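Benzoate transport porin BenP (Acinetobacter baumannii AB307-0294, PDB 5DL8) forms a beta-barrel in the outer membrane that probably lets small solutes, presumably including benzoate, diffuse across the outer membrane into the periplasm. Local coordinates at residues A[261-267]-A[285-291]; A[315-321]-A[342-348]. All coordinates share one frame; numbering follows the deposited sequence.

Interaction 1 (A[261-267]-A[285-291])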
# COMPACT_ATOMS: atom_id res chain seq x y z
N ASP A 261 6.51 7.33 23.18
CA ASP A 261 5.77 6.18 23.79
C ASP A 261 4.87 5.39 22.70
O ASP A 261 3.58 5.41 22.64
CB ASP A 261 4.98 6.64 25.07
CG ASP A 261 5.95 7.16 26.24
OD1 ASP A 261 7.19 7.24 26.09
OD2 ASP A 261 5.48 7.42 27.35
N ILE A 262 5.58 4.88 21.72
CA ILE A 262 5.09 3.84 20.84
C ILE A 262 5.47 2.50 21.53
O ILE A 262 6.61 2.30 21.94
CB ILE A 262 5.61 4.08 19.45
CG1 ILE A 262 4.95 5.38 18.82
CG2 ILE A 262 5.43 2.87 18.61
CD1 ILE A 262 5.56 5.95 17.51
N ASP A 263 4.46 1.68 21.85
CA ASP A 263 4.59 0.38 22.47
C ASP A 263 3.45 -0.54 21.91
O ASP A 263 2.35 -0.66 22.52
CB ASP A 263 4.40 0.53 23.92
CG ASP A 263 4.52 -0.82 24.64
OD1 ASP A 263 5.46 -1.54 24.34
OD2 ASP A 263 3.68 -1.09 25.50
N ALA A 264 3.68 -1.16 20.78
CA ALA A 264 2.65 -2.04 20.23
C ALA A 264 3.12 -3.25 19.47
O ALA A 264 4.07 -3.19 18.66
CB ALA A 264 1.70 -1.21 19.30
N GLU A 265 2.37 -4.32 19.66
CA GLU A 265 2.54 -5.57 18.83
C GLU A 265 1.25 -5.77 18.02
O GLU A 265 0.12 -5.50 18.56
CB GLU A 265 2.72 -6.82 19.66
CG GLU A 265 3.99 -6.81 20.45
CD GLU A 265 4.08 -8.09 21.32
OE1 GLU A 265 3.30 -8.16 22.32
OE2 GLU A 265 4.84 -9.04 20.93
N ASN A 266 1.39 -6.30 16.82
CA ASN A 266 0.19 -6.69 15.97
C ASN A 266 0.38 -8.11 15.49
O ASN A 266 1.32 -8.46 14.77
CB ASN A 266 -0.07 -5.66 14.89
CG ASN A 266 -1.08 -6.11 13.82
OD1 ASN A 266 -1.46 -7.23 13.73
ND2 ASN A 266 -1.44 -5.21 12.95
N ILE A 267 -0.45 -8.98 16.02
CA ILE A 267 -0.35 -10.36 15.68
C ILE A 267 -1.56 -10.71 14.83
O ILE A 267 -2.67 -10.45 15.25
CB ILE A 267 -0.31 -11.25 16.99
CG1 ILE A 267 0.81 -10.71 17.87
CG2 ILE A 267 -0.00 -12.66 16.64
CD1 ILE A 267 1.16 -11.50 19.14
N GLN A 285 -6.89 -10.67 14.13
CA GLN A 285 -5.84 -9.76 14.44
C GLN A 285 -6.02 -9.12 15.83
O GLN A 285 -7.12 -8.74 16.30
CB GLN A 285 -5.74 -8.62 13.38
CG GLN A 285 -4.98 -7.35 13.76
CD GLN A 285 -4.90 -6.37 12.55
OE1 GLN A 285 -4.26 -6.65 11.56
NE2 GLN A 285 -5.62 -5.24 12.63
N GLN A 286 -4.90 -8.93 16.47
CA GLN A 286 -4.88 -8.36 17.79
C GLN A 286 -3.77 -7.36 17.99
O GLN A 286 -2.63 -7.69 17.68
CB GLN A 286 -4.71 -9.49 18.83
CG GLN A 286 -5.21 -9.06 20.15
CD GLN A 286 -5.23 -10.12 21.26
OE1 GLN A 286 -5.74 -11.21 21.07
NE2 GLN A 286 -4.78 -9.71 22.48
N ILE A 287 -4.05 -6.24 18.65
CA ILE A 287 -3.06 -5.26 18.90
C ILE A 287 -2.80 -5.33 20.41
O ILE A 287 -3.77 -5.33 21.28
CB ILE A 287 -3.54 -3.82 18.59
CG1 ILE A 287 -4.22 -3.78 17.24
CG2 ILE A 287 -2.38 -2.81 18.83
CD1 ILE A 287 -3.25 -4.10 16.11
N ILE A 288 -1.51 -5.33 20.77
CA ILE A 288 -1.07 -5.57 22.20
C ILE A 288 -0.06 -4.55 22.66
O ILE A 288 0.82 -4.17 21.89
CB ILE A 288 -0.47 -7.00 22.43
CG1 ILE A 288 -1.31 -8.08 21.72
CG2 ILE A 288 -0.43 -7.35 23.98
CD1 ILE A 288 -0.62 -9.39 21.48
N GLY A 289 -0.22 -4.08 23.89
CA GLY A 289 0.67 -3.07 24.40
C GLY A 289 -0.07 -1.84 24.85
O GLY A 289 -1.31 -1.82 24.90
N GLU A 290 0.70 -0.87 25.25
CA GLU A 290 0.19 0.32 25.78
C GLU A 290 -0.10 1.43 24.72
O GLU A 290 -0.46 2.54 25.14
CB GLU A 290 1.17 0.84 26.88
CG GLU A 290 1.12 -0.07 28.07
CD GLU A 290 2.10 0.38 29.24
OE1 GLU A 290 3.07 1.12 28.97
OE2 GLU A 290 1.79 -0.03 30.39
N SER A 291 0.05 1.16 23.42
CA SER A 291 -0.33 2.15 22.42
C SER A 291 -1.09 1.46 21.28
O SER A 291 -1.09 0.22 21.13
CB SER A 291 0.86 2.95 21.90
OG SER A 291 1.56 2.24 20.87
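Asp263 and Ser291 meet where two antiparallel barrel strands come apart into loop. Ser291 OG receives the backbone N of Asp263 at 3.1 Å, while Ser291 N donates to Asp263 O from above the carbonyl plane. The Asp263 carboxylate reaches across: with CG anti to its own N (chi1 179°), OD2 takes the N-H of Glu290 at 3.0 Å, again from above the carboxylate plane, and the two carboxylates stand at 82°. Ile267 CD1 meets Ile288 CD1 at 3.6 Å where the side chains cross, and Glu265 OE1 lies 3.9 Å from Ile288 CB, its OE2 being bonded to Tyr250 OH. On the other face, Ile287 CD1 packs against Asn266 CB and CG. The Asn266 and Gln285 amides are turned 75° apart and joined by a weak ND2 to OE1 bond of 3.5 Å; Gln285 NE2 is taken by the carbonyls of Gly312 and Phe313. Four backbone bonds pair Glu265 with Ile288 and Ile267 with Gln286. The regular ladder gives way to side-chain bonds at the loop end, where Asp263 OD2 and Glu290 OE1, 4.2 Å apart, probably repel mildly, offset by the Glu290 N-H and a weak, long ion pair of Asp263 OD1 with Lys254.

Interaction 2 (A[315-321]-A[342-348]); sequences KEDEKSY and YVYGHDF
Lys319 NZ and Asp347 OD2 form a salt bridge of 2.8 Å, the carboxylate oxygen using its anti lone pair, the one away from its partner oxygen. Next to it, Tyr321 OH and His346 NE2 share a hydrogen bond of 2.9 Å whose direction is open. The phenol meets the imidazole at its edge, near its plane, and the two rings are tilted 43° to each other. His346 CG sits between its backbone N and carbonyl carbon (chi1 71°), which swings the imidazole toward Lys319 and Tyr321; the CG of Asp347 lies over one of its faces. Tyr321 also runs beside Tyr344, the two side chains pointing the same way, and Tyr321 CD1 lies 4.1 Å from Tyr344 CD2.

Beyond the corner at Asp347, both Lys315 and Glu318 come over the same side of the Phe348 ring. Lys315 CD approaches Phe348 CE2 obliquely at 3.5 Å; Glu318 lies alongside, OE1 toward the rim and OE2 3.4 Å from Phe348 CE1. Glu318 OE2 also comes within 3.4 Å of Gly345 CA, on the side where a side chain would start.

A second shell sets these groups. The turn is type II, closed by Glu318 N to Lys315 O, and Lys315 N bonds Glu318 OE1, fixing that carboxylate beside the phenylalanine. Lys315 NZ is paired with Glu358 of the next strand, and Tyr284 of the preceding strand meets the Tyr321 ring. Backbone bonds link Lys319 with His346 and Tyr321 with Tyr344 in both directions, flanking the non-hydrogen-bonded pair Ser320 and Gly345. This is an antiparallel hairpin of the up-and-down beta-barrel of an OprD-family porin, entered from a tight turn, with Phe348 near the calcium ligand Val388.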
# COMPACT_ATOMS: atom_id res chain seq x y z
N LYS A 315 -6.28 0.00 16.61
CA LYS A 315 -6.37 0.77 17.81
C LYS A 315 -5.93 -0.09 19.05
O LYS A 315 -5.92 -1.32 19.02
CB LYS A 315 -7.81 1.33 18.07
CG LYS A 315 -8.38 2.22 16.98
CD LYS A 315 -9.91 2.39 17.02
CE LYS A 315 -10.39 3.10 15.81
NZ LYS A 315 -10.25 2.34 14.54
N GLU A 316 -5.55 0.65 20.09
CA GLU A 316 -4.94 0.02 21.27
C GLU A 316 -5.83 -1.05 21.87
O GLU A 316 -6.97 -0.80 22.22
CB GLU A 316 -4.68 1.09 22.36
CG GLU A 316 -4.20 0.57 23.70
CD GLU A 316 -3.89 1.71 24.70
OE1 GLU A 316 -3.82 2.86 24.24
OE2 GLU A 316 -3.69 1.47 25.91
N ASP A 317 -5.27 -2.23 22.06
CA ASP A 317 -6.01 -3.37 22.56
C ASP A 317 -7.03 -4.02 21.62
O ASP A 317 -7.70 -4.97 22.02
CB ASP A 317 -6.68 -3.05 23.89
CG ASP A 317 -5.68 -2.84 25.02
OD1 ASP A 317 -4.54 -3.32 25.01
OD2 ASP A 317 -6.09 -2.32 26.02
N GLU A 318 -7.13 -3.53 20.38
CA GLU A 318 -8.22 -3.90 19.52
C GLU A 318 -8.01 -5.34 18.99
O GLU A 318 -6.98 -5.69 18.45
CB GLU A 318 -8.42 -2.90 18.35
CG GLU A 318 -9.56 -3.34 17.38
CD GLU A 318 -10.01 -2.24 16.44
OE1 GLU A 318 -9.29 -1.26 16.23
OE2 GLU A 318 -11.19 -2.35 15.93
N LYS A 319 -9.02 -6.16 19.23
CA LYS A 319 -9.18 -7.47 18.58
C LYS A 319 -10.22 -7.32 17.41
O LYS A 319 -11.34 -6.76 17.53
CB LYS A 319 -9.74 -8.46 19.57
CG LYS A 319 -8.95 -8.59 20.86
CD LYS A 319 -9.66 -9.69 21.72
CE LYS A 319 -8.93 -10.26 22.96
NZ LYS A 319 -8.91 -9.11 23.92
N SER A 320 -9.85 -7.90 16.29
CA SER A 320 -10.73 -7.96 15.07
C SER A 320 -10.88 -9.35 14.36
O SER A 320 -9.90 -10.15 14.26
CB SER A 320 -10.28 -6.88 14.12
OG SER A 320 -8.89 -7.03 13.84
N TYR A 321 -12.08 -9.58 13.82
CA TYR A 321 -12.52 -10.83 13.18
C TYR A 321 -12.90 -10.49 11.77
O TYR A 321 -13.74 -9.57 11.56
CB TYR A 321 -13.70 -11.49 13.93
CG TYR A 321 -13.42 -11.67 15.41
CD1 TYR A 321 -13.63 -10.62 16.23
CD2 TYR A 321 -12.92 -12.81 15.96
CE1 TYR A 321 -13.34 -10.63 17.54
CE2 TYR A 321 -12.65 -12.87 17.36
CZ TYR A 321 -12.90 -11.73 18.13
OH TYR A 321 -12.68 -11.49 19.48
N TYR A 342 -15.96 -8.26 5.47
CA TYR A 342 -16.62 -7.75 6.67
C TYR A 342 -15.65 -7.93 7.88
O TYR A 342 -15.12 -8.99 8.02
CB TYR A 342 -17.89 -8.55 6.99
CG TYR A 342 -18.82 -7.93 8.07
CD1 TYR A 342 -19.78 -6.98 7.68
CD2 TYR A 342 -18.80 -8.32 9.47
CE1 TYR A 342 -20.67 -6.39 8.59
CE2 TYR A 342 -19.73 -7.75 10.40
CZ TYR A 342 -20.66 -6.77 9.93
OH TYR A 342 -21.66 -6.08 10.66
N VAL A 343 -15.42 -6.90 8.68
CA VAL A 343 -14.61 -6.91 9.87
C VAL A 343 -15.38 -6.34 11.04
O VAL A 343 -16.02 -5.30 10.92
CB VAL A 343 -13.34 -6.09 9.66
CG1 VAL A 343 -12.29 -6.21 10.76
CG2 VAL A 343 -12.66 -6.53 8.43
N TYR A 344 -15.29 -7.00 12.20
CA TYR A 344 -15.75 -6.50 13.46
C TYR A 344 -14.53 -6.39 14.39
O TYR A 344 -13.70 -7.29 14.41
CB TYR A 344 -16.80 -7.44 14.03
CG TYR A 344 -17.25 -7.17 15.45
CD1 TYR A 344 -18.26 -6.29 15.70
CD2 TYR A 344 -16.70 -7.85 16.54
CE1 TYR A 344 -18.72 -6.03 16.99
CE2 TYR A 344 -17.18 -7.62 17.86
CZ TYR A 344 -18.16 -6.67 18.05
OH TYR A 344 -18.70 -6.37 19.27
N GLY A 345 -14.44 -5.28 15.11
CA GLY A 345 -13.38 -4.99 16.05
C GLY A 345 -14.01 -4.54 17.40
O GLY A 345 -15.07 -3.84 17.42
N HIS A 346 -13.40 -4.97 18.51
CA HIS A 346 -13.87 -4.63 19.88
C HIS A 346 -12.72 -4.64 20.84
O HIS A 346 -11.55 -4.83 20.39
CB HIS A 346 -14.99 -5.60 20.33
CG HIS A 346 -14.50 -6.99 20.62
ND1 HIS A 346 -14.89 -7.70 21.72
CD2 HIS A 346 -13.64 -7.78 19.96
CE1 HIS A 346 -14.32 -8.87 21.71
NE2 HIS A 346 -13.53 -8.94 20.67
N ASP A 347 -13.02 -4.48 22.13
CA ASP A 347 -12.01 -4.44 23.21
C ASP A 347 -10.99 -3.26 23.19
O ASP A 347 -10.01 -3.26 23.95
CB ASP A 347 -11.24 -5.80 23.38
CG ASP A 347 -12.00 -6.83 24.21
OD1 ASP A 347 -13.16 -6.56 24.62
OD2 ASP A 347 -11.46 -7.93 24.39
N PHE A 348 -11.29 -2.28 22.35
CA PHE A 348 -10.63 -0.99 22.41
C PHE A 348 -11.58 0.03 23.13
O PHE A 348 -12.79 -0.16 23.21
CB PHE A 348 -10.15 -0.46 21.04
CG PHE A 348 -11.27 -0.21 20.04
CD1 PHE A 348 -11.92 -1.28 19.40
CD2 PHE A 348 -11.67 1.11 19.75
CE1 PHE A 348 -12.96 -1.03 18.46
CE2 PHE A 348 -12.70 1.36 18.84
CZ PHE A 348 -13.35 0.26 18.18

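Overall arrangement
Interactions 1 and 2 occupy successive hairpins of one barrel wall, their centres about 12 Å apart. Each mixes buried residues (Ala264, Asn266, Gln285 and Ile287; Glu318, Ser320, Val343, Gly345 and Phe348) with exposed ones such as Asp261, Glu290, Glu316 and Tyr321. They share a seam, since strands 278-288 and 319-328 are neighbours: Gln285 O and Ser320 N, 2.9 Å apart, and Ile287 N and Glu318 O, 3.0 Å apart, probably hydrogen-bond. In interaction 1 the side-chain bonds at the loop end use backbone N-H groups, and Ile267 and Ile288 pack together on one face. Interaction 2 has a salt bridge, a tyrosine-histidine bond and an aromatic ring beside a turn; interaction 1 lies away from the calcium sites.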